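Local coordinates for protein arylesterase (Agrobacterium tumefaciens, PDB 3DCI) that probably hydrolyses ester bonds as a member of the GDSL-like (SGNH) hydrolase family and binds zinc, at residues S32-A40 against S203-D211. Numbering follows the deposited sequence.
With ACY (acetic acid), chain M.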
# COMPACT_ATOMS: atom_id res chain seq x y z
N SER A 32 -3.33 -18.58 -13.50
CA SER A 32 -2.76 -19.93 -13.60
C SER A 32 -3.19 -20.70 -14.87
O SER A 32 -2.49 -21.63 -15.28
CB SER A 32 -3.02 -20.75 -12.32
OG SER A 32 -4.28 -21.36 -12.38
N LEU A 33 -4.30 -20.32 -15.51
CA LEU A 33 -4.66 -20.98 -16.78
C LEU A 33 -3.65 -20.62 -17.89
O LEU A 33 -3.43 -21.39 -18.82
CB LEU A 33 -6.09 -20.61 -17.22
CG LEU A 33 -7.27 -20.74 -16.23
CD1 LEU A 33 -8.60 -20.44 -16.94
CD2 LEU A 33 -7.36 -22.06 -15.55
N THR A 34 -3.03 -19.45 -17.75
CA THR A 34 -2.04 -18.93 -18.68
C THR A 34 -0.63 -19.40 -18.27
O THR A 34 0.17 -19.80 -19.13
CB THR A 34 -2.13 -17.40 -18.74
OG1 THR A 34 -3.44 -17.03 -19.22
CG2 THR A 34 -1.00 -16.79 -19.63
N TRP A 35 -0.33 -19.37 -16.97
CA TRP A 35 0.85 -20.07 -16.43
C TRP A 35 0.88 -21.55 -16.87
O TRP A 35 1.93 -22.05 -17.25
CB TRP A 35 0.87 -19.96 -14.90
CG TRP A 35 2.12 -20.52 -14.28
CD1 TRP A 35 3.40 -20.01 -14.38
CD2 TRP A 35 2.24 -21.72 -13.52
NE1 TRP A 35 4.28 -20.80 -13.67
CE2 TRP A 35 3.60 -21.87 -13.16
CE3 TRP A 35 1.32 -22.69 -13.08
CZ2 TRP A 35 4.05 -22.94 -12.40
CZ3 TRP A 35 1.76 -23.73 -12.33
CH2 TRP A 35 3.13 -23.84 -11.98
N GLY A 36 -0.28 -22.22 -16.82
CA GLY A 36 -0.44 -23.62 -17.21
C GLY A 36 -0.43 -24.55 -16.00
O GLY A 36 0.41 -25.42 -15.92
N ALA A 37 -1.36 -24.38 -15.06
CA ALA A 37 -1.37 -25.25 -13.88
C ALA A 37 -2.11 -26.56 -14.20
O ALA A 37 -3.23 -26.54 -14.75
CB ALA A 37 -1.99 -24.58 -12.68
N ASP A 38 -1.48 -27.67 -13.87
CA ASP A 38 -2.14 -28.97 -13.94
C ASP A 38 -3.27 -29.06 -12.90
O ASP A 38 -3.06 -28.77 -11.72
CB ASP A 38 -1.13 -30.05 -13.64
CG ASP A 38 -1.72 -31.44 -13.75
OD1 ASP A 38 -1.80 -31.93 -14.88
OD2 ASP A 38 -2.07 -32.04 -12.71
N PRO A 39 -4.47 -29.51 -13.33
CA PRO A 39 -5.61 -29.60 -12.39
C PRO A 39 -5.35 -30.50 -11.17
O PRO A 39 -5.77 -30.16 -10.07
CB PRO A 39 -6.74 -30.16 -13.27
CG PRO A 39 -6.34 -29.75 -14.68
CD PRO A 39 -4.86 -29.92 -14.70
N ALA A 40 -4.64 -31.60 -11.38
CA ALA A 40 -4.36 -32.58 -10.31
C ALA A 40 -3.22 -32.13 -9.39
O ALA A 40 -3.41 -31.97 -8.17
CB ALA A 40 -4.02 -33.92 -10.92
N SER A 203 -11.37 -28.74 -16.33
CA SER A 203 -11.22 -30.15 -15.92
C SER A 203 -12.17 -30.50 -14.76
O SER A 203 -12.35 -29.70 -13.84
CB SER A 203 -9.78 -30.40 -15.46
OG SER A 203 -9.61 -31.72 -15.03
N PRO A 204 -12.78 -31.70 -14.79
CA PRO A 204 -13.56 -32.12 -13.62
C PRO A 204 -12.71 -32.53 -12.40
O PRO A 204 -13.27 -32.76 -11.33
CB PRO A 204 -14.35 -33.31 -14.14
CG PRO A 204 -13.51 -33.85 -15.25
CD PRO A 204 -12.81 -32.69 -15.87
N VAL A 205 -11.39 -32.65 -12.57
CA VAL A 205 -10.49 -32.93 -11.45
C VAL A 205 -10.63 -31.85 -10.35
O VAL A 205 -10.62 -32.17 -9.17
CB VAL A 205 -9.01 -33.04 -11.93
CG1 VAL A 205 -8.04 -32.95 -10.77
CG2 VAL A 205 -8.79 -34.35 -12.67
N ASP A 206 -10.76 -30.59 -10.75
CA ASP A 206 -11.07 -29.54 -9.77
C ASP A 206 -12.18 -28.58 -10.17
O ASP A 206 -12.53 -27.70 -9.39
CB ASP A 206 -9.80 -28.78 -9.37
CG ASP A 206 -9.26 -27.91 -10.47
OD1 ASP A 206 -9.85 -27.80 -11.56
OD2 ASP A 206 -8.21 -27.31 -10.21
N GLY A 207 -12.75 -28.76 -11.36
CA GLY A 207 -13.81 -27.90 -11.85
C GLY A 207 -13.38 -26.53 -12.34
O GLY A 207 -14.21 -25.74 -12.77
N VAL A 208 -12.08 -26.24 -12.31
CA VAL A 208 -11.59 -24.86 -12.54
C VAL A 208 -10.44 -24.76 -13.57
O VAL A 208 -10.51 -23.97 -14.51
CB VAL A 208 -11.18 -24.20 -11.20
CG1 VAL A 208 -10.55 -22.82 -11.42
CG2 VAL A 208 -12.40 -24.12 -10.25
N HIS A 209 -9.41 -25.57 -13.39
CA HIS A 209 -8.21 -25.51 -14.22
C HIS A 209 -8.30 -26.36 -15.47
O HIS A 209 -9.27 -27.08 -15.65
CB HIS A 209 -6.98 -25.89 -13.38
CG HIS A 209 -6.71 -24.91 -12.29
ND1 HIS A 209 -7.10 -25.13 -10.99
CD2 HIS A 209 -6.16 -23.68 -12.32
CE1 HIS A 209 -6.79 -24.07 -10.26
NE2 HIS A 209 -6.21 -23.17 -11.04
N LEU A 210 -7.30 -26.23 -16.34
CA LEU A 210 -7.30 -26.87 -17.66
C LEU A 210 -6.22 -27.95 -17.79
O LEU A 210 -5.08 -27.74 -17.38
CB LEU A 210 -7.08 -25.82 -18.75
CG LEU A 210 -8.07 -24.67 -18.79
CD1 LEU A 210 -7.54 -23.55 -19.71
CD2 LEU A 210 -9.42 -25.20 -19.26
N ASP A 211 -6.57 -29.10 -18.37
CA ASP A 211 -5.56 -30.09 -18.68
C ASP A 211 -4.69 -29.59 -19.86
O ASP A 211 -4.96 -28.53 -20.43
CB ASP A 211 -6.15 -31.49 -18.88
CG ASP A 211 -7.07 -31.62 -20.07
OD1 ASP A 211 -7.07 -30.76 -20.97
OD2 ASP A 211 -7.80 -32.64 -20.10
C ACY M . -5.95 -19.50 -11.09
O ACY M . -5.14 -18.58 -11.20
OXT ACY M . -5.82 -20.38 -10.22
CH3 ACY M . -7.15 -19.58 -12.02
O HOH W 1 -4.84 -24.75 -15.84
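Pro-39, Leu-33 and His-209 bury the most surface where the segment 32-40 meets 203-211, a contact that brings Ser-32 next to His-209 and Asp-206, as in other SGNH hydrolases, where such residues form the catalytic site, and probably here too. The ring of Pro-39 lies against the loop 203-211: CG rests on Ser-203 CB at 3.6 Å, CD approaches the carbonyl O of Leu-210, and CB meets Val-205 CB. At the other end, the side chain of Leu-33 crosses that of His-209 at about a right angle, its CD2 3.8 Å from both CA and CD2 of the histidine, while its CB touches Leu-210 CD1.

Val-208 CG1 covers one face of the imidazole, and Asp-206 fixes its rotation. The nearly straight bond from His-209 ND1 to Asp-206 OD2 (2.6 Å, 175°) runs in the ring plane and reaches the syn side of the carboxylate. With CG tucked between its own backbone N and carbonyl carbon (chi1 70°), Asp-206 also offers OD1 to the backbone, forming an Asx turn with Val-208 N, extended to an Asx motif by His-209 N, which helps hold the carboxylate in place. At the other ring nitrogen, Ser-32 OG lies 3.0 Å from His-209 NE2, a geometry consistent with a Ser-His-Asp catalytic triad. A bound acetic acid molecule, probably from the crystallisation liquor, accepts from Ser-32 N and His-209 NE2, and is also hydrogen-bonded to Gly-72 N and Asn-112 ND2. A water joins the backbones, donating to Ala-37 O and accepting from Leu-210 N.

Helix 32-35 starts one residue after strand 24-30 of the parallel sheet, and Leu-33 also packs on Met-108 of strand 104-108. The loop 203-211 leads into helix 212-229, where Asp-211 OD1 caps Ala-214 N and Leu-210 touches Thr-215 and Ile-218.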